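Side-chain contact in metal-dependent phosphohydrolase, HDOD domain-containing (Geobacter sulfurreducens, PDB 3HC1), which is of unknown function but carries a two-iron centre and, as a member of the HD superfamily, may be a metal-dependent phosphohydrolase: residues V65-S70 against D300-L305. Numbering follows the deposited sequence.
Sequences VHLANS and DELFLL
Leu67 and Leu302 are the closest backbone neighbours where the last turn of helix 58-69 meets the end of helix 281-302, their CA atoms 7.3 Å apart, a gap that side chains must bridge. Leu302, which touches both His66 and Leu67, has the largest share of the buried surface. Its CG lies anti to the backbone N (chi1 174°), and from there the two methyls reach the opposing helix. Leu302 CD1 meets Leu67 CD1 at 3.4 Å, tighter than usual for two carbons, and Leu302 CD2 lies 3.6 Å from the same Leu67 CD1. One methyl of Leu67 is thus set against both branches of Leu302, the two side chains running roughly perpendicular. The His66 and Leu302 side chains instead run antiparallel alongside each other, His66 CD2 lying 3.7 Å from Leu302 CD1. His66 NE2, bonded to that ring carbon, donates to the carbonyl O of Leu302 at 3.3 Å, a weak, bent hydrogen bond (125° at the hydrogen) to an oxygen lying oblique to the ring. An alanine in place of Leu302 would probably leave the Leu67 methyl facing a gap and take an apolar neighbour from the imidazole, though the backbone carbonyl would remain. Elsewhere, Leu67 also touches Thr100 of helix 82-108 and Arg128 of helix 116-136, and beyond Leu302 the chain's terminal carboxylate forms a salt bridge with Arg116. Away from the irons, the contact joins the C-terminal helix 281-302 to helix 58-69 chiefly through close apolar packing, with the exposed histidine adding a weak polar link at its margin.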
ATOM      1  N   VAL A  65       4.712   6.515  18.824  1.00 27.33           N
ATOM      2  CA  VAL A  65       5.303   7.809  19.236  1.00 29.07           C
ATOM      3  C   VAL A  65       6.398   8.276  18.238  1.00 29.94           C
ATOM      4  O   VAL A  65       6.442   9.456  17.866  1.00 27.99           O
ATOM      5  CB  VAL A  65       5.820   7.746  20.690  1.00 26.93           C
ATOM      6  CG1 VAL A  65       6.407   9.079  21.125  1.00 26.59           C
ATOM      7  CG2 VAL A  65       4.679   7.348  21.592  1.00 25.80           C
ATOM      8  N   HIS A  66       7.218   7.337  17.752  1.00 28.91           N
ATOM      9  CA  HIS A  66       8.250   7.654  16.753  1.00 30.12           C
ATOM     10  C   HIS A  66       7.663   8.173  15.420  1.00 29.60           C
ATOM     11  O   HIS A  66       8.087   9.193  14.896  1.00 29.55           O
ATOM     12  CB  HIS A  66       9.163   6.438  16.529  1.00 29.57           C
ATOM     13  CG  HIS A  66      10.204   6.642  15.478  1.00 33.84           C
ATOM     14  ND1 HIS A  66      11.421   7.237  15.741  1.00 37.75           N
ATOM     15  CD2 HIS A  66      10.212   6.333  14.158  1.00 36.67           C
ATOM     16  CE1 HIS A  66      12.133   7.285  14.627  1.00 33.86           C
ATOM     17  NE2 HIS A  66      11.418   6.755  13.650  1.00 44.84           N
ATOM     18  N   LEU A  67       6.685   7.470  14.876  1.00 29.36           N
ATOM     19  CA  LEU A  67       6.061   7.909  13.614  1.00 27.44           C
ATOM     20  C   LEU A  67       5.323   9.231  13.841  1.00 27.18           C
ATOM     21  O   LEU A  67       5.398  10.108  13.009  1.00 27.42           O
ATOM     22  CB  LEU A  67       5.114   6.846  13.098  1.00 26.20           C
ATOM     23  CG  LEU A  67       4.466   7.049  11.734  1.00 29.79           C
ATOM     24  CD1 LEU A  67       5.550   7.405  10.651  1.00 31.57           C
ATOM     25  CD2 LEU A  67       3.688   5.783  11.391  1.00 20.13           C
ATOM     26  N   ALA A  68       4.653   9.369  14.995  1.00 27.99           N
ATOM     27  CA  ALA A  68       3.901  10.582  15.345  1.00 28.13           C
ATOM     28  C   ALA A  68       4.829  11.780  15.366  1.00 28.45           C
ATOM     29  O   ALA A  68       4.471  12.850  14.867  1.00 27.76           O
ATOM     30  CB  ALA A  68       3.186  10.440  16.730  1.00 26.37           C
ATOM     31  N   ASN A  69       6.037  11.581  15.884  1.00 27.09           N
ATOM     32  CA  ASN A  69       6.983  12.671  15.996  1.00 27.31           C
ATOM     33  C   ASN A  69       7.685  13.003  14.713  1.00 27.88           C
ATOM     34  O   ASN A  69       8.308  14.048  14.623  1.00 28.39           O
ATOM     35  CB  ASN A  69       8.021  12.420  17.096  1.00 26.98           C
ATOM     36  CG  ASN A  69       8.635  13.697  17.588  1.00 28.96           C
ATOM     37  OD1 ASN A  69       7.956  14.723  17.709  1.00 25.73           O
ATOM     38  ND2 ASN A  69       9.926  13.658  17.861  1.00 26.84           N
ATOM     39  N   SER A  70       7.579  12.150  13.703  1.00 29.08           N
ATOM     40  CA  SER A  70       8.205  12.452  12.425  1.00 31.26           C
ATOM     41  C   SER A  70       7.621  13.741  11.815  1.00 33.05           C
ATOM     42  O   SER A  70       6.447  14.077  12.037  1.00 29.67           O
ATOM     43  CB  SER A  70       8.075  11.275  11.460  1.00 30.57           C
ATOM     44  OG  SER A  70       6.740  11.074  11.072  1.00 33.60           O
ATOM     45  N   ASP A 300      12.597   5.865   3.666  1.00 30.05           N
ATOM     46  CA  ASP A 300      13.772   5.025   3.887  1.00 32.56           C
ATOM     47  C   ASP A 300      14.216   5.096   5.314  1.00 35.68           C
ATOM     48  O   ASP A 300      14.820   4.160   5.833  1.00 39.90           O
ATOM     49  CB  ASP A 300      14.918   5.470   2.996  1.00 32.29           C
ATOM     50  CG  ASP A 300      14.782   4.972   1.563  1.00 41.14           C
ATOM     51  OD1 ASP A 300      13.883   4.145   1.230  1.00 39.09           O
ATOM     52  OD2 ASP A 300      15.613   5.417   0.751  1.00 52.37           O
ATOM     53  N   GLU A 301      13.932   6.208   5.963  1.00 37.37           N
ATOM     54  CA  GLU A 301      14.461   6.416   7.279  1.00 40.34           C
ATOM     55  C   GLU A 301      13.588   5.886   8.407  1.00 40.99           C
ATOM     56  O   GLU A 301      14.106   5.627   9.484  1.00 41.80           O
ATOM     57  CB  GLU A 301      14.790   7.888   7.457  1.00 42.41           C
ATOM     58  CG  GLU A 301      16.072   8.269   6.679  1.00 48.16           C
ATOM     59  CD  GLU A 301      16.074   9.713   6.168  1.00 56.18           C
ATOM     60  OE1 GLU A 301      15.543  10.613   6.859  1.00 58.43           O
ATOM     61  OE2 GLU A 301      16.613   9.932   5.059  1.00 63.03           O
ATOM     62  N   LEU A 302      12.305   5.638   8.153  1.00 40.38           N
ATOM     63  CA  LEU A 302      11.348   5.493   9.262  1.00 41.18           C
ATOM     64  C   LEU A 302      11.618   4.270  10.120  1.00 40.61           C
ATOM     65  O   LEU A 302      11.849   4.386  11.333  1.00 41.68           O
ATOM     66  CB  LEU A 302       9.906   5.443   8.766  1.00 40.00           C
ATOM     67  CG  LEU A 302       8.876   5.159   9.858  1.00 36.58           C
ATOM     68  CD1 LEU A 302       8.755   6.353  10.790  1.00 43.47           C
ATOM     69  CD2 LEU A 302       7.553   4.790   9.235  1.00 22.16           C
ATOM     70  N   PHE A 303      11.507   3.102   9.491  1.00 39.52           N
ATOM     71  CA  PHE A 303      11.894   1.850  10.107  1.00 36.40           C
ATOM     72  C   PHE A 303      12.956   1.292   9.167  1.00 36.41           C
ATOM     73  O   PHE A 303      12.844   1.425   7.918  1.00 30.62           O
ATOM     74  CB  PHE A 303      10.727   0.857  10.224  1.00 36.37           C
ATOM     75  CG  PHE A 303       9.562   1.327  11.091  1.00 34.85           C
ATOM     76  CD1 PHE A 303       9.745   1.651  12.431  1.00 37.79           C
ATOM     77  CD2 PHE A 303       8.261   1.390  10.561  1.00 32.36           C
ATOM     78  CE1 PHE A 303       8.675   2.059  13.222  1.00 33.34           C
ATOM     79  CE2 PHE A 303       7.180   1.787  11.340  1.00 27.20           C
ATOM     80  CZ  PHE A 303       7.390   2.126  12.678  1.00 38.99           C
ATOM     81  N   LEU A 304      13.959   0.669   9.789  1.00 34.37           N
ATOM     82  CA  LEU A 304      15.037  -0.041   9.119  1.00 36.69           C
ATOM     83  C   LEU A 304      14.693  -1.534   9.122  1.00 38.12           C
ATOM     84  O   LEU A 304      14.736  -2.158  10.199  1.00 40.14           O
ATOM     85  CB  LEU A 304      16.349   0.191   9.919  1.00 37.53           C
ATOM     86  N   LEU A 305      14.344  -2.116   7.968  1.00 36.27           N
ATOM     87  CA  LEU A 305      13.996  -3.556   7.920  1.00 35.81           C
ATOM     88  C   LEU A 305      15.145  -4.415   7.372  1.00 35.59           C
ATOM     89  O   LEU A 305      15.916  -3.747   6.665  1.00 31.99           O
ATOM     90  CB  LEU A 305      12.786  -3.802   7.043  1.00 36.40           C
ATOM     91  CG  LEU A 305      11.474  -3.040   7.180  1.00 34.27           C
ATOM     92  CD1 LEU A 305      10.371  -4.063   6.835  1.00 28.82           C
ATOM     93  CD2 LEU A 305      11.260  -2.443   8.546  1.00 36.89           C
ATOM     94  OXT LEU A 305      15.276  -5.690   7.547  1.00 24.78           O
TER